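Local coordinates for alanine racemase (PDB 3E6E), which belongs to the alanine racemases, two-domain enzymes with an N-terminal TIM-barrel domain and a strand-rich C-terminal domain, and forms a dimer that holds DCS, at residues Q345-A348 and E349-T353; P95-Q99 and Y100-V104; K53-K57 and G58-G62; V299-G303 and K304-I308; I72-E76 and A77-D81. The protein carries 1 engineered substitution. All coordinates share one frame; numbering follows the deposited sequence.

Interaction 1: residues Q345-A348 and E349-T353; sequences QMVA and EKLET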
# COMPACT_ATOMS: atom_id res chain seq x y z
N GLN A 345 -2.95 15.96 5.14
CA GLN A 345 -2.65 16.12 6.55
C GLN A 345 -3.78 15.61 7.41
O GLN A 345 -3.56 14.82 8.34
CB GLN A 345 -2.40 17.58 6.90
CG GLN A 345 -0.96 17.88 7.29
CD GLN A 345 -0.49 17.07 8.48
OE1 GLN A 345 -0.99 17.24 9.59
NE2 GLN A 345 0.47 16.19 8.25
N MET A 346 -5.00 16.06 7.09
CA MET A 346 -6.19 15.64 7.82
C MET A 346 -6.24 14.12 7.82
O MET A 346 -6.49 13.50 8.87
CB MET A 346 -7.42 16.23 7.16
CG MET A 346 -7.61 17.69 7.46
SD MET A 346 -8.67 18.50 6.26
CE MET A 346 -10.29 17.88 6.79
N VAL A 347 -5.99 13.52 6.66
CA VAL A 347 -5.99 12.08 6.55
C VAL A 347 -4.91 11.49 7.46
O VAL A 347 -5.13 10.47 8.13
CB VAL A 347 -5.71 11.62 5.12
CG1 VAL A 347 -5.61 10.10 5.07
CG2 VAL A 347 -6.82 12.11 4.20
N ALA A 348 -3.74 12.12 7.46
CA ALA A 348 -2.62 11.67 8.27
C ALA A 348 -2.95 11.77 9.75
O ALA A 348 -2.69 10.85 10.52
CB ALA A 348 -1.37 12.50 7.96
N GLU A 349 -3.52 12.90 10.14
CA GLU A 349 -3.87 13.10 11.53
C GLU A 349 -4.91 12.10 12.01
O GLU A 349 -4.81 11.61 13.13
CB GLU A 349 -4.34 14.54 11.76
CG GLU A 349 -3.19 15.51 11.69
CD GLU A 349 -3.60 16.94 11.90
OE1 GLU A 349 -2.70 17.80 11.86
OE2 GLU A 349 -4.81 17.22 12.10
N LYS A 350 -5.90 11.80 11.18
CA LYS A 350 -6.93 10.84 11.56
C LYS A 350 -6.31 9.46 11.65
O LYS A 350 -6.77 8.61 12.42
CB LYS A 350 -8.05 10.82 10.51
CG LYS A 350 -9.00 9.64 10.63
CD LYS A 350 -9.90 9.73 11.86
CE LYS A 350 -10.67 8.43 12.06
NZ LYS A 350 -11.82 8.61 12.99
N LEU A 351 -5.27 9.24 10.86
CA LEU A 351 -4.57 7.96 10.83
C LEU A 351 -3.46 7.92 11.89
O LEU A 351 -2.87 6.87 12.15
CB LEU A 351 -4.00 7.74 9.43
CG LEU A 351 -4.55 6.58 8.59
CD1 LEU A 351 -6.00 6.28 8.96
CD2 LEU A 351 -4.45 6.94 7.13
N GLU A 352 -3.18 9.07 12.50
CA GLU A 352 -2.23 9.15 13.60
C GLU A 352 -0.80 8.94 13.10
O GLU A 352 0.05 8.41 13.83
CB GLU A 352 -2.57 8.13 14.68
CG GLU A 352 -3.87 8.40 15.40
CD GLU A 352 -3.76 8.23 16.91
OE1 GLU A 352 -3.11 7.25 17.34
OE2 GLU A 352 -4.31 9.06 17.65
N THR A 353 -0.54 9.35 11.87
CA THR A 353 0.82 9.34 11.32
C THR A 353 1.05 10.60 10.50
O THR A 353 0.43 11.63 10.74
CB THR A 353 1.02 8.11 10.41
OG1 THR A 353 0.05 8.14 9.35
CG2 THR A 353 0.69 6.83 11.16
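V347 and L351, one helical turn apart, lie side by side with their side chains pointing the same way, and CG1 of V347 meets CD2 of L351 at 3.9 Å. V347 CG1 is set anti to the backbone N (chi1 175°), which places this methyl on the flank facing the next turn. CB of L351 also settles near V347 O, at 3.2 Å, beside the backbone bond from L351 N to that same oxygen. On another flank the extended chain of E349 runs back past the preceding turn, its CG 3.4 Å from Q345 O, the carbonyl that also accepts E349 N. K350 N bonds M346 O in the same helical pattern, while the K350 side chain leads away and its NZ is held by Q295 O. The last turn closes differently. T353 N reaches back to A348 O at 2.9 Å, and a weak bond of 3.1 Å joins E352 N to E349 O, with E352 at positive phi. Further out, V347 and L351 both pack on V358 of helix 355-361, T353 OG1 has a weak bond to E357, and E352 and T353 touch H293 of the second subunit. The paired bonds around E352 form a Schellman motif, which ends helix 344-351 in the C-terminal domain where the chain turns toward helix 355-361 at the dimer contact.

Interaction 2: residues P95-Q99 and Y100-V104; sequences PLLIQ and YDLSV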
# COMPACT_ATOMS: atom_id res chain seq x y z
N PRO A 95 28.32 -3.06 -11.90
CA PRO A 95 28.36 -2.96 -13.36
C PRO A 95 27.12 -2.28 -13.94
O PRO A 95 27.20 -1.62 -14.98
CB PRO A 95 28.53 -4.42 -13.81
CG PRO A 95 28.00 -5.21 -12.69
CD PRO A 95 28.48 -4.46 -11.47
N LEU A 96 25.97 -2.43 -13.29
CA LEU A 96 24.78 -1.75 -13.80
C LEU A 96 24.96 -0.27 -13.52
O LEU A 96 24.60 0.58 -14.34
CB LEU A 96 23.51 -2.28 -13.13
CG LEU A 96 23.12 -3.75 -13.32
CD1 LEU A 96 21.77 -3.99 -12.68
CD2 LEU A 96 23.07 -4.12 -14.80
N LEU A 97 25.51 0.05 -12.35
CA LEU A 97 25.77 1.43 -11.97
C LEU A 97 26.52 2.13 -13.11
O LEU A 97 26.18 3.24 -13.53
CB LEU A 97 26.61 1.48 -10.70
CG LEU A 97 25.92 0.85 -9.48
CD1 LEU A 97 26.87 0.80 -8.30
CD2 LEU A 97 24.70 1.67 -9.14
N ILE A 98 27.55 1.44 -13.62
CA ILE A 98 28.37 1.94 -14.72
C ILE A 98 27.51 2.00 -15.98
O ILE A 98 27.56 2.97 -16.75
CB ILE A 98 29.60 0.98 -14.96
CG1 ILE A 98 30.51 0.95 -13.72
CG2 ILE A 98 30.38 1.41 -16.20
CD1 ILE A 98 31.10 2.30 -13.32
N GLN A 99 26.70 0.96 -16.18
CA GLN A 99 25.84 0.89 -17.35
C GLN A 99 24.92 2.10 -17.48
O GLN A 99 24.84 2.72 -18.54
CB GLN A 99 25.01 -0.40 -17.31
CG GLN A 99 24.53 -0.86 -18.68
CD GLN A 99 23.58 -2.06 -18.61
OE1 GLN A 99 23.89 -3.09 -18.00
NE2 GLN A 99 22.42 -1.93 -19.25
N TYR A 100 24.23 2.45 -16.39
CA TYR A 100 23.31 3.59 -16.41
C TYR A 100 23.91 4.88 -15.84
O TYR A 100 23.17 5.81 -15.51
CB TYR A 100 22.04 3.25 -15.62
CG TYR A 100 21.26 2.08 -16.18
CD1 TYR A 100 21.63 0.77 -15.90
CD2 TYR A 100 20.17 2.29 -17.03
CE1 TYR A 100 20.94 -0.31 -16.46
CE2 TYR A 100 19.47 1.22 -17.60
CZ TYR A 100 19.86 -0.07 -17.31
OH TYR A 100 19.20 -1.13 -17.93
N ASP A 101 25.23 4.93 -15.75
CA ASP A 101 25.96 6.09 -15.20
C ASP A 101 25.20 6.69 -14.04
O ASP A 101 24.81 7.86 -14.06
CB ASP A 101 26.19 7.17 -16.26
CG ASP A 101 27.19 8.24 -15.79
OD1 ASP A 101 28.37 7.90 -15.57
OD2 ASP A 101 26.78 9.41 -15.62
N LEU A 102 24.99 5.88 -13.01
CA LEU A 102 24.27 6.35 -11.85
C LEU A 102 25.23 6.66 -10.71
O LEU A 102 26.30 6.07 -10.60
CB LEU A 102 23.30 5.27 -11.40
CG LEU A 102 22.43 4.74 -12.53
CD1 LEU A 102 21.86 3.40 -12.14
CD2 LEU A 102 21.35 5.75 -12.85
N SER A 103 24.84 7.62 -9.88
CA SER A 103 25.64 7.96 -8.73
C SER A 103 25.15 7.08 -7.59
O SER A 103 23.95 6.84 -7.45
CB SER A 103 25.47 9.43 -8.40
OG SER A 103 25.95 10.23 -9.47
N VAL A 104 26.07 6.59 -6.77
CA VAL A 104 25.73 5.71 -5.66
C VAL A 104 26.20 6.26 -4.32
O VAL A 104 27.18 7.00 -4.24
CB VAL A 104 26.34 4.31 -5.82
CG1 VAL A 104 25.93 3.70 -7.15
CG2 VAL A 104 27.86 4.40 -5.72
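Y100 swings its ring beside its own backbone N (chi1 -61°), while Q99 extends its chain with CG anti to N (chi1 -156°), and these settings run the two neighbouring side chains alongside each other in one direction. Amide and ring planes differ by 25°, and NE2 of Q99 approaches obliquely to 3.5 Å from Y100 CE1. An edge of the same ring meets backbone: L96 O lies in the ring plane, 3.4 Å from CD1 of Y100. That carbonyl also accepts Y100 N at 2.8 Å, so one oxygen receives both the amide and the aromatic edge of the residue that leaves the helix. Beyond it the chain reverses through D101, whose phi is positive. L102 N returns to L97 O at 2.9 Å, and D101 N makes a weak bond of 3.2 Å to I98 O. L97 and L102 make a loose apolar contact, L97 CD2 standing 4.5 Å from L102 CB, and both side chains also touch strand 83-85. D101 OD1 is taken by R128 in a salt bridge. This Schellman motif terminates helix 94-99 and hands the chain to strand 103-106, completing the beta-alpha-beta crossover from strand 83-85 in the parallel barrel of the N-terminal domain.

Interaction 3: residues K53-K57 and G58-G62; sequences KAAKK and GGATG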
# COMPACT_ATOMS: atom_id res chain seq x y z
N LYS A 53 9.80 14.63 -14.33
CA LYS A 53 9.69 15.51 -15.47
C LYS A 53 9.11 16.86 -15.07
O LYS A 53 9.51 17.91 -15.60
CB LYS A 53 8.82 14.86 -16.54
CG LYS A 53 8.66 15.65 -17.83
CD LYS A 53 8.19 14.72 -18.95
CE LYS A 53 7.79 15.50 -20.20
NZ LYS A 53 6.61 16.39 -19.94
N ALA A 54 8.16 16.83 -14.14
CA ALA A 54 7.52 18.05 -13.67
C ALA A 54 8.51 18.88 -12.88
O ALA A 54 8.48 20.10 -12.91
CB ALA A 54 6.31 17.73 -12.81
N ALA A 55 9.38 18.19 -12.15
CA ALA A 55 10.40 18.84 -11.35
C ALA A 55 11.50 19.37 -12.26
O ALA A 55 12.14 20.36 -11.96
CB ALA A 55 10.99 17.85 -10.34
N LYS A 56 11.70 18.71 -13.39
CA LYS A 56 12.73 19.15 -14.32
C LYS A 56 12.34 20.51 -14.91
O LYS A 56 13.07 21.50 -14.78
CB LYS A 56 12.95 18.12 -15.43
CG LYS A 56 14.22 18.35 -16.24
CD LYS A 56 14.42 17.29 -17.32
CE LYS A 56 13.27 17.28 -18.33
NZ LYS A 56 13.31 16.09 -19.24
N LYS A 57 11.18 20.58 -15.55
CA LYS A 57 10.72 21.83 -16.14
C LYS A 57 10.53 22.88 -15.06
O LYS A 57 10.31 24.05 -15.36
CB LYS A 57 9.42 21.62 -16.92
CG LYS A 57 8.42 20.67 -16.28
CD LYS A 57 7.34 20.24 -17.27
CE LYS A 57 7.94 19.42 -18.41
NZ LYS A 57 6.92 19.07 -19.45
N GLY A 58 10.62 22.45 -13.81
CA GLY A 58 10.49 23.37 -12.70
C GLY A 58 11.84 23.96 -12.32
O GLY A 58 11.92 24.98 -11.63
N GLY A 59 12.92 23.30 -12.75
CA GLY A 59 14.24 23.81 -12.44
C GLY A 59 15.18 22.77 -11.88
O GLY A 59 16.34 23.07 -11.60
N ALA A 60 14.70 21.54 -11.72
CA ALA A 60 15.54 20.48 -11.19
C ALA A 60 16.64 20.12 -12.19
O ALA A 60 16.45 20.23 -13.41
CB ALA A 60 14.69 19.26 -10.89
N THR A 61 17.78 19.68 -11.68
CA THR A 61 18.90 19.31 -12.55
C THR A 61 19.52 18.01 -12.09
O THR A 61 20.65 17.69 -12.45
CB THR A 61 19.98 20.42 -12.58
OG1 THR A 61 20.49 20.64 -11.26
CG2 THR A 61 19.38 21.72 -13.10
N GLY A 62 18.76 17.25 -11.31
CA GLY A 62 19.23 15.97 -10.80
C GLY A 62 18.12 15.22 -10.07
O GLY A 62 17.10 15.82 -9.70
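A55 meets A60 through both backbone and side chain at the end of helix 48-56. A55 O accepts A60 N at 2.8 Å. The same oxygen receives a weak bond from G58 N, whose position in the model is less certain. K56 O, next along, takes G59 N at 2.7 Å; here the donor stands well above the carbonyl plane (55° out of it), clear of the lone-pair directions, within the type I turn from K56 to G59. One turn earlier, K53 O still serves the helix, accepting K57 N at 3.1 Å and, weakly, K56 N. A54 O gains a bond from outside, the hydroxyl OG1 of T19 on helix 15-28. The two bonds to A55 O and K56 O, with G59 at a positive phi of 131° that suits glycine, define a Schellman motif. Its apolar component is small: CB of A60 is directed back at the helix, 4.0 Å from CB of A55; A55 also touches A37 and A60 touches L35, both of strand 34-38. Past the turn, the backbone of T61 and G62 pairs with L35 and A37, entering the parallel sheet. The carbonyls at the helix end are therefore met chiefly by amides of the departing chain and one threonine hydroxyl. The lysines K56 and K57 point away, so the turn is held by backbone polarity and two methyl groups, without charged side-chain partners across it.

Interaction 4: residues V299-G303 and K304-I308; sequences VLVNG and KRCEI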
# COMPACT_ATOMS: atom_id res chain seq x y z
N VAL A 299 -15.98 12.35 4.19
CA VAL A 299 -15.61 12.66 2.81
C VAL A 299 -16.57 13.69 2.23
O VAL A 299 -17.51 14.12 2.90
CB VAL A 299 -15.61 11.41 1.93
CG1 VAL A 299 -14.56 10.42 2.43
CG2 VAL A 299 -16.99 10.79 1.92
N LEU A 300 -16.37 14.06 0.97
CA LEU A 300 -17.21 15.08 0.36
C LEU A 300 -18.09 14.69 -0.81
O LEU A 300 -17.64 14.13 -1.82
CB LEU A 300 -16.33 16.27 -0.03
CG LEU A 300 -15.54 16.82 1.15
CD1 LEU A 300 -14.48 17.80 0.66
CD2 LEU A 300 -16.49 17.49 2.13
N VAL A 301 -19.37 15.02 -0.67
CA VAL A 301 -20.38 14.76 -1.68
C VAL A 301 -21.10 16.09 -1.88
O VAL A 301 -21.67 16.64 -0.94
CB VAL A 301 -21.36 13.67 -1.20
CG1 VAL A 301 -22.25 13.21 -2.36
CG2 VAL A 301 -20.57 12.49 -0.61
N ASN A 302 -21.05 16.63 -3.08
CA ASN A 302 -21.70 17.90 -3.37
C ASN A 302 -21.35 18.97 -2.35
O ASN A 302 -22.22 19.74 -1.91
CB ASN A 302 -23.22 17.76 -3.41
CG ASN A 302 -23.69 16.83 -4.51
OD1 ASN A 302 -23.11 16.79 -5.60
ND2 ASN A 302 -24.75 16.08 -4.23
N GLY A 303 -20.09 19.02 -1.95
CA GLY A 303 -19.65 20.03 -1.00
C GLY A 303 -20.17 19.90 0.41
O GLY A 303 -20.01 20.82 1.21
N LYS A 304 -20.79 18.77 0.73
CA LYS A 304 -21.30 18.52 2.07
C LYS A 304 -20.46 17.40 2.66
O LYS A 304 -20.04 16.49 1.95
CB LYS A 304 -22.77 18.10 2.02
CG LYS A 304 -23.74 19.13 1.44
CD LYS A 304 -24.23 20.11 2.50
CE LYS A 304 -25.30 21.04 1.92
NZ LYS A 304 -26.01 21.84 2.96
N ARG A 305 -20.19 17.44 3.96
CA ARG A 305 -19.39 16.40 4.58
C ARG A 305 -20.22 15.14 4.86
O ARG A 305 -21.40 15.23 5.22
CB ARG A 305 -18.74 16.93 5.87
CG ARG A 305 -18.07 18.29 5.67
CD ARG A 305 -16.80 18.48 6.48
NE ARG A 305 -15.76 17.53 6.09
CZ ARG A 305 -14.58 17.86 5.55
NH1 ARG A 305 -14.25 19.12 5.32
NH2 ARG A 305 -13.73 16.90 5.23
N CYS A 306 -19.60 13.97 4.67
CA CYS A 306 -20.27 12.69 4.89
C CYS A 306 -19.39 11.78 5.73
O CYS A 306 -18.26 11.46 5.35
CB CYS A 306 -20.58 12.00 3.56
SG CYS A 306 -21.68 12.95 2.49
N GLU A 307 -19.92 11.35 6.87
CA GLU A 307 -19.19 10.50 7.78
C GLU A 307 -19.13 9.04 7.35
O GLU A 307 -20.13 8.46 6.92
CB GLU A 307 -19.81 10.58 9.17
CG GLU A 307 -19.12 9.72 10.20
CD GLU A 307 -19.85 9.71 11.52
OE1 GLU A 307 -20.27 10.79 11.99
OE2 GLU A 307 -20.01 8.61 12.10
N ILE A 308 -17.95 8.46 7.46
CA ILE A 308 -17.77 7.06 7.13
C ILE A 308 -18.32 6.27 8.31
O ILE A 308 -17.84 6.40 9.44
CB ILE A 308 -16.28 6.74 6.88
CG1 ILE A 308 -15.85 7.39 5.56
CG2 ILE A 308 -16.05 5.24 6.87
CD1 ILE A 308 -14.41 7.10 5.14
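V299 and C306 form an antiparallel hydrogen-bonded pair, as do V301 and K304, with L300 and R305 as the non-hydrogen-bonded pair between them; a type I' turn through N302 and G303 joins the strands, whose short axes run 4.6 Å apart at closest. V299 N and C306 O are 2.7 Å apart, and the reciprocal bond from C306 N to V299 O has the same length. Nearer the turn, V301 N bonds K304 O and K304 N bonds V301 O. On the face that carries V299, V301, K304 and C306, the contacts are apolar: CG2 of V301 lies 3.3 Å from SG of C306, a close diagonal approach, and CG2 of V299 meets C306 CB at 4.1 Å. V299 and C306 press with V301 against strand 317-321. On the other face L300 and R305 run alongside each other, and CD2 of L300 sits 3.9 Å above the plane of the R305 guanidinium, over its centre. Bends at chi2 and chi3 (chi3 64°) fold the arginine back over the leucine. Its nitrogens are held by outside groups: NH1 in a salt bridge with E340, NE by OG1 of T298, and NH2 weakly by N342. The guanidinium thus spends its polar rim on those partners and offers a flat face to a methyl, combining charge pairing with apolar packing on one side of the hairpin, while the face of V299, V301 and C306 is apolar except for K304, whose chain leads off at the turn end.

Interaction 5: residues I72-E76 and A77-D81; sequences IELRE and AGVQD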
# COMPACT_ATOMS: atom_id res chain seq x y z
N ILE A 72 17.01 2.83 -12.72
CA ILE A 72 16.96 2.36 -14.09
C ILE A 72 15.68 2.85 -14.77
O ILE A 72 15.71 3.21 -15.95
CB ILE A 72 17.09 0.81 -14.14
CG1 ILE A 72 18.50 0.43 -13.68
CG2 ILE A 72 16.81 0.28 -15.53
CD1 ILE A 72 18.79 -1.03 -13.67
N GLU A 73 14.58 2.90 -14.04
CA GLU A 73 13.34 3.37 -14.64
C GLU A 73 13.61 4.76 -15.17
O GLU A 73 13.30 5.06 -16.33
CB GLU A 73 12.21 3.41 -13.61
CG GLU A 73 10.96 4.14 -14.10
CD GLU A 73 9.72 3.88 -13.25
OE1 GLU A 73 9.04 2.86 -13.50
OE2 GLU A 73 9.43 4.68 -12.34
N LEU A 74 14.22 5.62 -14.35
CA LEU A 74 14.51 6.98 -14.80
C LEU A 74 15.34 7.02 -16.08
O LEU A 74 15.13 7.87 -16.95
CB LEU A 74 15.23 7.76 -13.70
CG LEU A 74 14.37 8.08 -12.48
CD1 LEU A 74 15.16 8.93 -11.50
CD2 LEU A 74 13.12 8.81 -12.94
N ARG A 75 16.30 6.10 -16.19
CA ARG A 75 17.12 6.07 -17.37
C ARG A 75 16.30 5.64 -18.58
O ARG A 75 16.29 6.33 -19.60
CB ARG A 75 18.32 5.14 -17.18
CG ARG A 75 19.46 5.72 -16.34
CD ARG A 75 19.67 7.21 -16.60
NE ARG A 75 21.02 7.64 -16.21
CZ ARG A 75 21.37 8.89 -15.94
NH1 ARG A 75 20.47 9.87 -15.99
NH2 ARG A 75 22.63 9.17 -15.63
N GLU A 76 15.62 4.51 -18.45
CA GLU A 76 14.79 3.99 -19.53
C GLU A 76 13.75 5.01 -19.97
O GLU A 76 13.28 4.97 -21.11
CB GLU A 76 14.11 2.70 -19.09
CG GLU A 76 14.99 1.46 -19.21
CD GLU A 76 14.39 0.24 -18.54
OE1 GLU A 76 15.08 -0.80 -18.49
OE2 GLU A 76 13.23 0.31 -18.07
N ALA A 77 13.41 5.93 -19.08
CA ALA A 77 12.41 6.94 -19.38
C ALA A 77 12.95 8.09 -20.19
O ALA A 77 12.18 8.89 -20.72
CB ALA A 77 11.80 7.47 -18.08
N GLY A 78 14.27 8.20 -20.28
CA GLY A 78 14.87 9.28 -21.05
C GLY A 78 15.46 10.39 -20.21
O GLY A 78 15.79 11.45 -20.73
N VAL A 79 15.59 10.18 -18.91
CA VAL A 79 16.20 11.19 -18.05
C VAL A 79 17.70 11.05 -18.24
O VAL A 79 18.25 9.96 -18.05
CB VAL A 79 15.85 10.98 -16.57
CG1 VAL A 79 16.62 11.98 -15.71
CG2 VAL A 79 14.36 11.15 -16.36
N GLN A 80 18.36 12.14 -18.61
CA GLN A 80 19.80 12.12 -18.86
C GLN A 80 20.57 12.85 -17.79
O GLN A 80 21.79 12.92 -17.85
CB GLN A 80 20.10 12.75 -20.22
CG GLN A 80 19.41 12.06 -21.38
CD GLN A 80 19.58 12.82 -22.68
OE1 GLN A 80 18.67 12.84 -23.51
NE2 GLN A 80 20.74 13.44 -22.86
N ASP A 81 19.87 13.40 -16.81
CA ASP A 81 20.53 14.12 -15.73
C ASP A 81 21.07 13.14 -14.70
O ASP A 81 20.80 11.95 -14.75
CB ASP A 81 19.54 15.07 -15.04
CG ASP A 81 18.59 15.75 -16.01
OD1 ASP A 81 17.59 15.09 -16.40
OD2 ASP A 81 18.85 16.92 -16.39
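R75, A77 and V79 carry the contact at the end of helix 68-76. The arginine leaves the helix with CG beside its backbone N and bends at chi2 (-37°), bringing the guanidinium alongside the chain that follows. NH1 bonds V79 O at 3.0 Å, approaching from above the carbonyl plane (49° out of it). The same nitrogen is modelled only 2.4 Å from D81 O, which lies at the edge of the guanidinium; a bond is indicated there, but the distance is too short to be trusted in detail. NE and NH2 are turned to a different loop, where the carbonyls of Y100 and D101 accept them, so the group is fixed on several sides by backbone oxygens. A77 N continues the helical pattern to E73 O at 2.9 Å, and CB of A77 stands 3.3 Å from that oxygen. The helix then ends in a Schellman motif: V79 N reaches back to L74 O at 3.1 Å, G78 N bonds R75 O at 2.8 Å, and G78, the residue just before V79, has positive phi, 105°, a value well suited to glycine. The chain leads on to strand 83-85 of the barrel. V79 folds its CB over L74 O at 3.2 Å, while its CG2 meets CD2 of L74 at 4.3 Å; both residues also rest on F63 of strand 62-65. On the helix side, A77 and E73 touch V49 of helix 48-56, and E73 additionally packs on V2 of the second subunit.

Interactions 2, 3 and 5 end successive helices of the N-terminal barrel, and interaction 1 ends a helix of the C-terminal domain; all four use a Schellman motif. Interaction 5 lies most at the surface, whereas the others are partly buried. It touches both barrel neighbours: R75 joins it to interaction 2 through backbone carbonyls, and D81 packs on T61 and K56 of interaction 3. Interaction 3 relies mostly on backbone and small alanines, interaction 5 adds a guanidinium, and interaction 2 an aromatic ring. Interaction 4, the one hairpin among the five, has its centre about 17 Å from that of interaction 1, with M346 packing on R305, and about 49 Å from that of interaction 2.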